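Local coordinates for protein putative histidinol-phosphate aminotransferase (Erwinia carotovora atroseptica, PDB 3LY1) that probably acts as a pyridoxal-phosphate-dependent transaminase of the histidinol-phosphate aminotransferase subfamily, at residues V315-A320 with C328-G333. Numbering follows the deposited sequence.
Sequences VLIGRA and CRISLG. With CIT (citric acid), chain F.
Gly-318 N donates to Arg-329 O across 3.0 Å, the one direct hydrogen bond between 315-320 and 328-333. Both belong to the small C-terminal domain of a fold-type I aminotransferase, and the pairing shows how one backbone bond and one bridging water can dock a loop on a strand edge. Arg-329 presents its carbonyl outward from strand 327-331, whose other edge pairs with strand 294-298; the donor lies almost straight ahead of the oxygen (C=O...N 176°), although the bond is bent at the hydrogen. The same residue is tied a second time: a water accepts from Arg-329 N and donates to Arg-319 O, one residue past Gly-318, at 2.7 Å from the latter oxygen. Beside these polar links, Ile-330 CD1 reaches Ile-317 CG2 at 3.7 Å and lies equally near Ile-317 CB, the two branched chains crossing at a slant. Tyr-306 of helix 303-312 touches Ile-317, and Leu-276 touches Ile-330.

The two arginines converge on a citrate, probably from the crystallisation liquor. Arg-319, extended from CG to NE, turns its guanidinium edge mainly to the C5 carboxylate, NE and NH2 both bonding O4; NE also reaches O6 weakly, so the C6 carboxylate spans both arginines. Lys-50 of the second subunit also binds this citrate. Arg-329 NH1 is held by Asn-152, a pyridoxal-phosphate-binding residue, with the cofactor about 6 Å from the arginine side chain between nearest atoms; an anion at Arg-329 is consistent with the arginine that binds the substrate α-carboxylate in related fold-type I aminotransferases. A bend at chi3 (68°) turns the Arg-329 chain, and its NH2 meets citrate O5 edge-on at 2.7 Å in a nearly straight bond of 173°.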
loop_
_atom_site.group_PDB
_atom_site.type_symbol
_atom_site.label_atom_id
_atom_site.label_comp_id
_atom_site.label_asym_id
_atom_site.label_seq_id
_atom_site.Cartn_x
_atom_site.Cartn_y
_atom_site.Cartn_z
ATOM N N VAL A 315 -5.942 26.197 -15.460
ATOM C CA VAL A 315 -6.862 25.058 -15.341
ATOM C C VAL A 315 -6.185 23.811 -15.883
ATOM O O VAL A 315 -5.780 23.775 -17.051
ATOM C CB VAL A 315 -8.165 25.300 -16.120
ATOM C CG1 VAL A 315 -9.122 24.150 -15.918
ATOM C CG2 VAL A 315 -8.832 26.643 -15.707
ATOM N N LEU A 316 -6.056 22.784 -15.039
ATOM C CA LEU A 316 -5.439 21.526 -15.444
ATOM C C LEU A 316 -6.522 20.496 -15.714
ATOM O O LEU A 316 -7.235 20.063 -14.795
ATOM C CB LEU A 316 -4.470 21.009 -14.366
ATOM C CG LEU A 316 -3.332 21.943 -13.932
ATOM C CD1 LEU A 316 -2.417 21.224 -12.902
ATOM C CD2 LEU A 316 -2.533 22.409 -15.116
ATOM N N ILE A 317 -6.650 20.109 -16.984
ATOM C CA ILE A 317 -7.664 19.141 -17.416
ATOM C C ILE A 317 -7.024 17.769 -17.651
ATOM O O ILE A 317 -5.798 17.613 -17.531
ATOM C CB ILE A 317 -8.437 19.651 -18.695
ATOM C CG1 ILE A 317 -7.545 19.699 -19.937
ATOM C CG2 ILE A 317 -9.070 21.038 -18.436
ATOM C CD1 ILE A 317 -8.304 20.017 -21.256
ATOM N N GLY A 318 -7.825 16.780 -18.020
ATOM C CA GLY A 318 -7.282 15.453 -18.295
ATOM C C GLY A 318 -6.238 15.307 -19.386
ATOM O O GLY A 318 -6.193 16.075 -20.360
ATOM N N ARG A 319 -5.402 14.288 -19.221
ATOM C CA ARG A 319 -4.478 13.855 -20.263
ATOM C C ARG A 319 -5.218 13.288 -21.482
ATOM O O ARG A 319 -6.424 13.109 -21.439
ATOM C CB ARG A 319 -3.541 12.803 -19.677
ATOM C CG ARG A 319 -4.230 11.462 -19.319
ATOM C CD ARG A 319 -3.157 10.473 -18.833
ATOM N NE ARG A 319 -3.738 9.229 -18.369
ATOM C CZ ARG A 319 -4.141 8.226 -19.155
ATOM N NH1 ARG A 319 -4.025 8.287 -20.478
ATOM N NH2 ARG A 319 -4.675 7.137 -18.601
ATOM N N ALA A 320 -4.482 12.999 -22.554
ATOM C CA ALA A 320 -5.035 12.335 -23.758
ATOM C C ALA A 320 -5.415 10.898 -23.446
ATOM O O ALA A 320 -4.678 10.206 -22.745
ATOM C CB ALA A 320 -4.003 12.345 -24.923
ATOM N N CYS A 328 -11.812 15.166 -24.709
ATOM C CA CYS A 328 -11.144 15.478 -23.461
ATOM C C CYS A 328 -12.008 15.078 -22.253
ATOM O O CYS A 328 -13.239 15.157 -22.276
ATOM C CB CYS A 328 -10.757 16.965 -23.367
ATOM S SG CYS A 328 -12.116 18.119 -23.538
ATOM N N ARG A 329 -11.332 14.647 -21.198
ATOM C CA ARG A 329 -11.982 14.297 -19.972
ATOM C C ARG A 329 -11.736 15.431 -19.010
ATOM O O ARG A 329 -10.568 15.768 -18.699
ATOM C CB ARG A 329 -11.409 12.989 -19.388
ATOM C CG ARG A 329 -12.269 12.500 -18.193
ATOM C CD ARG A 329 -11.554 11.395 -17.373
ATOM N NE ARG A 329 -10.398 11.968 -16.681
ATOM C CZ ARG A 329 -9.430 11.268 -16.121
ATOM N NH1 ARG A 329 -9.437 9.940 -16.192
ATOM N NH2 ARG A 329 -8.431 11.902 -15.522
ATOM N N ILE A 330 -12.829 16.048 -18.574
ATOM C CA ILE A 330 -12.792 17.183 -17.698
ATOM C C ILE A 330 -13.351 16.742 -16.355
ATOM O O ILE A 330 -14.520 16.406 -16.269
ATOM C CB ILE A 330 -13.728 18.311 -18.201
ATOM C CG1 ILE A 330 -13.386 18.742 -19.620
ATOM C CG2 ILE A 330 -13.698 19.486 -17.231
ATOM C CD1 ILE A 330 -11.954 19.229 -19.827
ATOM N N SER A 331 -12.543 16.708 -15.301
ATOM C CA SER A 331 -13.114 16.375 -13.973
ATOM C C SER A 331 -14.032 17.484 -13.444
ATOM O O SER A 331 -13.902 18.677 -13.762
ATOM C CB SER A 331 -12.026 15.990 -12.927
ATOM O OG SER A 331 -11.051 15.105 -13.531
ATOM N N LEU A 332 -14.957 17.100 -12.595
ATOM C CA LEU A 332 -15.893 18.082 -12.075
ATOM C C LEU A 332 -15.346 18.681 -10.786
ATOM O O LEU A 332 -15.115 17.980 -9.808
ATOM C CB LEU A 332 -17.270 17.479 -11.914
ATOM C CG LEU A 332 -17.979 17.015 -13.193
ATOM C CD1 LEU A 332 -19.347 16.351 -12.867
ATOM C CD2 LEU A 332 -18.163 18.147 -14.193
ATOM N N GLY A 333 -15.062 19.978 -10.843
ATOM C CA GLY A 333 -14.666 20.765 -9.673
ATOM C C GLY A 333 -15.854 21.217 -8.848
ATOM O O GLY A 333 -16.975 20.754 -9.041
HETATM C C1 CIT F . -4.611 8.731 -10.916
HETATM O O1 CIT F . -5.466 8.057 -10.288
HETATM O O2 CIT F . -3.421 8.619 -10.535
HETATM C C2 CIT F . -5.008 9.660 -12.071
HETATM C C3 CIT F . -4.576 9.204 -13.493
HETATM O O7 CIT F . -3.115 9.232 -13.507
HETATM C C4 CIT F . -5.048 7.766 -13.754
HETATM C C5 CIT F . -5.086 7.470 -15.246
HETATM O O3 CIT F . -6.192 7.309 -15.885
HETATM O O4 CIT F . -3.970 7.408 -15.833
HETATM C C6 CIT F . -5.191 10.123 -14.597
HETATM O O5 CIT F . -6.401 10.393 -14.543
HETATM O O6 CIT F . -4.550 10.637 -15.563
HETATM O O HOH W 1 -8.461 14.925 -21.574
#